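Local coordinates for protein STM4351 (Salmonella enterica, PDB 2Y7I) that binds arginine with high specificity in the periplasm, as a member of the family 3 bacterial solute-binding proteins, at residues 29-34 with 221-226; 68-73 with 191-196. All blocks are in the same frame, centred on the assembly; numbering follows the deposited sequence.

The two contacts lie in the same lobe of the binding protein, their centres about 16 Å apart. Along the chain they come in the order 29-34, 68-73, 191-196, 221-226, so the pair of contact 2 is enclosed by the pair of contact 1. Contact 2 extends the edge of the parallel sheet and carries arginine-binding carbonyls; contact 1 packs the C-terminal helix 217-227 on helix 31-42. They meet at Asp32, whose OD2 probably accepts a hydrogen bond from Gly72 N at 2.7 Å, tying the start of helix 31-42 to the pocket loop.

Contact 1 of 2, residues 29-34 with 221-226; sequences VGFDID and QMQEKW
The start of helix 31-42 meets the C-terminal helix 217-227 most closely at Phe31 and Trp226, whose CA atoms are 5.9 Å apart, with Gly30, the N-cap residue, directly before Phe31. Trp226 carries the contact. Its indole lies flat over the backbone of the helix start: Gly30 CA stands 3.6 Å from the centroid of the six-membered ring, nearly on the ring normal, a CH-pi contact, while Gly30 C and Phe31 N lie above the same face, offset toward its rim. Glycine suits this place because Gly30 sits at backbone angles where any CB would press on the preceding carbonyl oxygen. The aliphatic part of Lys225 lies on the opposite face of the indole.

At the ring edge, Trp226 NE1 donates to Asp34 OD2 at 2.9 Å in an almost straight bond (177°). The oxygen sits in the indole plane, but the N-H reaches it from well above the carboxylate plane. A water also donates to OD2 and accepts from Lys225 NZ, linking the carboxylate to a lysine of opposite charge that does not touch it directly.

The slim, unbranched chain of Met222 extends across Asp34, bringing SD to 3.8 Å from Asp34 CB and its methyl CE to 3.5 Å from Asp34 O. Phe31 swings its ring to the side opposite its own N (chi1 178°), which brings it beside Gln223, with CE1 3.8 Å from Gln223 CG, while the ring edge meets Met222 O.

Around the contact, Phe227 meets Phe31 edge-to-face and Tyr90 packs on it too. Met222 reaches on to Val35 and Ala38 of helix 31-42, whereas Gln223 packs on Ala220 and Glu224 on Glu224 of the second subunit, so helix 217-227 touches both helix 31-42 and that subunit.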
loop_
_atom_site.group_PDB
_atom_site.type_symbol
_atom_site.label_atom_id
_atom_site.label_comp_id
_atom_site.label_asym_id
_atom_site.label_seq_id
_atom_site.Cartn_x
_atom_site.Cartn_y
_atom_site.Cartn_z
ATOM N N VAL A 29 4.374 -8.484 18.544
ATOM C CA VAL A 29 3.325 -7.684 17.909
ATOM C C VAL A 29 3.949 -6.466 17.231
ATOM O O VAL A 29 5.103 -6.128 17.479
ATOM C CB VAL A 29 2.236 -7.206 18.947
ATOM C CG1 VAL A 29 1.437 -8.377 19.500
ATOM C CG2 VAL A 29 2.877 -6.406 20.086
ATOM N N GLY A 30 3.188 -5.801 16.372
ATOM C CA GLY A 30 3.684 -4.597 15.739
ATOM C C GLY A 30 3.331 -4.492 14.269
ATOM O O GLY A 30 2.715 -5.399 13.693
ATOM N N PHE A 31 3.750 -3.384 13.662
ATOM C CA PHE A 31 3.505 -3.158 12.246
ATOM C C PHE A 31 4.083 -4.285 11.394
ATOM O O PHE A 31 3.377 -4.849 10.553
ATOM C CB PHE A 31 4.072 -1.817 11.804
ATOM C CG PHE A 31 3.885 -1.538 10.339
ATOM C CD1 PHE A 31 2.640 -1.174 9.840
ATOM C CD2 PHE A 31 4.964 -1.622 9.464
ATOM C CE1 PHE A 31 2.468 -0.896 8.478
ATOM C CE2 PHE A 31 4.804 -1.343 8.106
ATOM C CZ PHE A 31 3.553 -0.993 7.620
ATOM N N ASP A 32 5.355 -4.626 11.632
ATOM C CA ASP A 32 6.023 -5.670 10.831
ATOM C C ASP A 32 5.365 -7.030 10.981
ATOM O O ASP A 32 5.346 -7.814 10.037
ATOM C CB ASP A 32 7.495 -5.817 11.212
ATOM C CG ASP A 32 8.373 -4.748 10.611
ATOM O OD1 ASP A 32 7.919 -3.980 9.726
ATOM O OD2 ASP A 32 9.547 -4.681 11.022
ATOM N N ILE A 33 4.854 -7.311 12.175
ATOM C CA ILE A 33 4.189 -8.585 12.449
ATOM C C ILE A 33 2.877 -8.669 11.667
ATOM O O ILE A 33 2.548 -9.712 11.109
ATOM C CB ILE A 33 3.921 -8.803 13.960
ATOM C CG1 ILE A 33 5.194 -8.569 14.803
ATOM C CG2 ILE A 33 3.307 -10.193 14.214
ATOM C CD1 ILE A 33 6.458 -9.310 14.328
ATOM N N ASP A 34 2.134 -7.567 11.634
ATOM C CA ASP A 34 0.879 -7.501 10.863
ATOM C C ASP A 34 1.132 -7.676 9.374
ATOM O O ASP A 34 0.403 -8.415 8.696
ATOM C CB ASP A 34 0.123 -6.197 11.146
ATOM C CG ASP A 34 -0.575 -6.220 12.497
ATOM O OD1 ASP A 34 -0.433 -7.226 13.222
ATOM O OD2 ASP A 34 -1.257 -5.242 12.842
ATOM N N GLN A 221 -4.915 0.606 6.933
ATOM C CA GLN A 221 -5.338 0.525 8.335
ATOM C C GLN A 221 -4.203 0.115 9.284
ATOM O O GLN A 221 -4.146 0.598 10.414
ATOM C CB GLN A 221 -6.551 -0.402 8.489
ATOM C CG GLN A 221 -7.797 0.084 7.750
ATOM C CD GLN A 221 -8.791 -1.033 7.461
ATOM O OE1 GLN A 221 -8.568 -2.196 7.819
ATOM N NE2 GLN A 221 -9.892 -0.685 6.798
ATOM N N MET A 222 -3.297 -0.756 8.826
ATOM C CA MET A 222 -2.102 -1.124 9.615
ATOM C C MET A 222 -1.225 0.090 9.917
ATOM O O MET A 222 -0.717 0.240 11.031
ATOM C CB MET A 222 -1.258 -2.172 8.886
ATOM C CG MET A 222 -1.851 -3.563 8.838
ATOM S SD MET A 222 -0.793 -4.614 7.821
ATOM C CE MET A 222 -1.861 -6.021 7.553
ATOM N N GLN A 223 -1.050 0.948 8.914
ATOM C CA GLN A 223 -0.261 2.168 9.054
ATOM C C GLN A 223 -0.935 3.146 10.016
ATOM O O GLN A 223 -0.279 3.717 10.894
ATOM C CB GLN A 223 -0.058 2.820 7.684
ATOM C CG GLN A 223 0.868 2.026 6.745
ATOM C CD GLN A 223 1.024 2.681 5.374
ATOM O OE1 GLN A 223 0.880 2.027 4.336
ATOM N NE2 GLN A 223 1.297 3.979 5.366
ATOM N N GLU A 224 -2.244 3.329 9.838
ATOM C CA GLU A 224 -3.073 4.114 10.753
ATOM C C GLU A 224 -2.943 3.622 12.199
ATOM O O GLU A 224 -2.745 4.422 13.116
ATOM C CB GLU A 224 -4.531 4.075 10.284
ATOM C CG GLU A 224 -5.565 4.662 11.240
ATOM C CD GLU A 224 -6.991 4.515 10.716
ATOM O OE1 GLU A 224 -7.302 3.504 10.043
ATOM O OE2 GLU A 224 -7.807 5.415 10.984
ATOM N N LYS A 225 -3.033 2.310 12.399
ATOM C CA LYS A 225 -2.937 1.743 13.744
ATOM C C LYS A 225 -1.585 2.010 14.401
ATOM O O LYS A 225 -1.522 2.463 15.549
ATOM C CB LYS A 225 -3.203 0.237 13.724
ATOM C CG LYS A 225 -2.865 -0.438 15.051
ATOM C CD LYS A 225 -3.380 -1.846 15.136
ATOM C CE LYS A 225 -3.258 -2.339 16.567
ATOM N NZ LYS A 225 -3.880 -3.680 16.738
ATOM N N TRP A 226 -0.511 1.723 13.667
ATOM C CA TRP A 226 0.816 1.666 14.258
ATOM C C TRP A 226 1.623 2.963 14.191
ATOM O O TRP A 226 2.530 3.164 15.003
ATOM C CB TRP A 226 1.613 0.502 13.648
ATOM C CG TRP A 226 1.076 -0.860 14.019
ATOM C CD1 TRP A 226 0.462 -1.762 13.183
ATOM C CD2 TRP A 226 1.096 -1.467 15.318
ATOM N NE1 TRP A 226 0.115 -2.900 13.884
ATOM C CE2 TRP A 226 0.491 -2.743 15.196
ATOM C CE3 TRP A 226 1.566 -1.055 16.577
ATOM C CZ2 TRP A 226 0.345 -3.613 16.285
ATOM C CZ3 TRP A 226 1.419 -1.920 17.657
ATOM C CH2 TRP A 226 0.814 -3.182 17.506
HETATM O O HOH W 1 -2.699 -5.497 15.260
#

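Contact 2 of 2, residues 68-73 with 191-196; sequences AVIAGM and LGIAVR. With ARG (arginine), chain C.
Val69 and Ala194 exchange two backbone hydrogen bonds, Val69 N to Ala194 O at 2.8 Å and Ala194 N to Val69 O at 2.9 Å. Farther along, Gly192 N donates to Met73 O at 3.1 Å. Between these places a water accepts from Ala71 N and Met73 N and donates to Gly192 O, filling in where the two backbones separate around the turn at Gly72. That turn faces the ligand: Ala71 O accepts from NE of the bound arginine at 2.9 Å and more weakly from its NH2, while Gly72 O accepts from the ligand's alpha-amino N. Gly72 has a positive phi (53°), which glycine adopts readily.

The exchange is a single antiparallel bridge, a hydrogen-bonded pair formed by strand 68-69. On its other side this strand runs parallel to strand 7-12, the middle strand of the three-stranded sheet, so residues 191-196 lie along the sheet's outer edge. Ligand-binding carbonyls that follow such a strand in the chain suit the alpha/beta lobes of periplasmic binding proteins.

The packing is of small and branched aliphatic side chains. Ile70 and Ile193 pack against each other, Ile70 CD1 lying 3.8 Å from Ile193 CG1, and both rest on Phe10. The CG2 methyl of Ile193 points away from its own backbone N and lies 4.0 Å from Ala68 CB. The CB atoms of Val69 and Ala194 meet at 4.2 Å, and both side chains touch Leu61 of helix 57-62. Leu191 CD2 touches Gly72 O at 3.5 Å, and Val195 packs against helix 200-214.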
loop_
_atom_site.group_PDB
_atom_site.type_symbol
_atom_site.label_atom_id
_atom_site.label_comp_id
_atom_site.label_asym_id
_atom_site.label_seq_id
_atom_site.Cartn_x
_atom_site.Cartn_y
_atom_site.Cartn_z
ATOM N N ALA A 68 13.211 -15.944 6.333
ATOM C CA ALA A 68 13.098 -14.528 6.021
ATOM C C ALA A 68 13.308 -13.684 7.270
ATOM O O ALA A 68 13.214 -14.181 8.391
ATOM C CB ALA A 68 11.735 -14.226 5.387
ATOM N N VAL A 69 13.627 -12.414 7.057
ATOM C CA VAL A 69 13.820 -11.466 8.147
ATOM C C VAL A 69 12.924 -10.274 7.880
ATOM O O VAL A 69 12.893 -9.744 6.758
ATOM C CB VAL A 69 15.311 -11.020 8.256
ATOM C CG1 VAL A 69 15.461 -9.733 9.048
ATOM C CG2 VAL A 69 16.149 -12.123 8.897
ATOM N N ILE A 70 12.173 -9.874 8.904
ATOM C CA ILE A 70 11.463 -8.601 8.886
ATOM C C ILE A 70 11.731 -7.906 10.225
ATOM O O ILE A 70 11.508 -8.497 11.296
ATOM C CB ILE A 70 9.948 -8.780 8.548
ATOM C CG1 ILE A 70 9.308 -7.441 8.151
ATOM C CG2 ILE A 70 9.172 -9.488 9.694
ATOM C CD1 ILE A 70 7.829 -7.556 7.689
ATOM N N ALA A 71 12.266 -6.685 10.176
ATOM C CA ALA A 71 12.714 -6.015 11.409
ATOM C C ALA A 71 12.964 -4.517 11.271
ATOM O O ALA A 71 13.987 -4.007 11.737
ATOM C CB ALA A 71 13.977 -6.712 11.964
ATOM N N GLY A 72 12.033 -3.810 10.629
ATOM C CA GLY A 72 12.212 -2.390 10.359
ATOM C C GLY A 72 13.532 -2.136 9.649
ATOM O O GLY A 72 14.182 -1.129 9.894
ATOM N N MET A 73 13.899 -3.040 8.740
ATOM C CA MET A 73 15.251 -3.079 8.175
ATOM C C MET A 73 15.356 -2.355 6.830
ATOM O O MET A 73 14.788 -2.809 5.830
ATOM C CB MET A 73 15.705 -4.544 8.023
ATOM C CG MET A 73 17.103 -4.725 7.397
ATOM S SD MET A 73 17.639 -6.452 7.245
ATOM C CE MET A 73 18.035 -6.814 8.980
ATOM N N LEU A 191 11.924 -0.016 3.712
ATOM C CA LEU A 191 12.000 -1.221 4.525
ATOM C C LEU A 191 11.723 -2.418 3.638
ATOM O O LEU A 191 10.847 -2.363 2.771
ATOM C CB LEU A 191 10.996 -1.181 5.671
ATOM C CG LEU A 191 11.058 0.009 6.628
ATOM C CD1 LEU A 191 10.061 -0.208 7.748
ATOM C CD2 LEU A 191 12.486 0.206 7.173
ATOM N N GLY A 192 12.470 -3.500 3.856
ATOM C CA GLY A 192 12.336 -4.694 3.019
ATOM C C GLY A 192 12.264 -5.951 3.858
ATOM O O GLY A 192 12.678 -5.959 5.027
ATOM N N ILE A 193 11.713 -7.001 3.268
ATOM C CA ILE A 193 11.789 -8.338 3.841
ATOM C C ILE A 193 12.996 -9.020 3.208
ATOM O O ILE A 193 13.112 -9.047 1.990
ATOM C CB ILE A 193 10.498 -9.150 3.571
ATOM C CG1 ILE A 193 9.326 -8.547 4.359
ATOM C CG2 ILE A 193 10.703 -10.619 3.966
ATOM C CD1 ILE A 193 7.964 -9.192 4.073
ATOM N N ALA A 194 13.891 -9.562 4.035
ATOM C CA ALA A 194 15.128 -10.173 3.539
ATOM C C ALA A 194 15.028 -11.689 3.468
ATOM O O ALA A 194 14.449 -12.332 4.344
ATOM C CB ALA A 194 16.319 -9.753 4.393
ATOM N N VAL A 195 15.572 -12.243 2.394
ATOM C CA VAL A 195 15.736 -13.689 2.249
ATOM C C VAL A 195 17.171 -13.934 1.793
ATOM O O VAL A 195 17.853 -12.993 1.380
ATOM C CB VAL A 195 14.693 -14.310 1.272
ATOM C CG1 VAL A 195 13.296 -13.723 1.533
ATOM C CG2 VAL A 195 15.083 -14.092 -0.192
ATOM N N ARG A 196 17.630 -15.181 1.885
ATOM C CA ARG A 196 18.949 -15.560 1.383
ATOM C C ARG A 196 19.090 -15.307 -0.115
ATOM O O ARG A 196 18.115 -15.396 -0.866
ATOM C CB ARG A 196 19.219 -17.039 1.648
ATOM C CG ARG A 196 19.774 -17.318 3.011
ATOM C CD ARG A 196 20.111 -18.804 3.175
ATOM N NE ARG A 196 18.978 -19.697 2.900
ATOM C CZ ARG A 196 17.859 -19.783 3.630
ATOM N NH1 ARG A 196 17.664 -19.007 4.703
ATOM N NH2 ARG A 196 16.915 -20.645 3.267
HETATM N N ARG C . 15.895 1.101 10.529
HETATM C CA ARG C . 17.217 0.901 11.200
HETATM C C ARG C . 18.103 0.012 10.336
HETATM O O ARG C . 19.226 -0.303 10.722
HETATM C CB ARG C . 17.042 0.278 12.601
HETATM C CG ARG C . 16.232 -1.031 12.610
HETATM C CD ARG C . 16.205 -1.694 13.986
HETATM N NE ARG C . 15.167 -2.728 14.023
HETATM C CZ ARG C . 14.903 -3.512 15.066
HETATM N NH1 ARG C . 15.600 -3.413 16.200
HETATM N NH2 ARG C . 13.938 -4.403 14.973
HETATM O OXT ARG C . 17.699 -0.429 9.243
HETATM O O HOH W 2 12.236 -5.204 7.555
#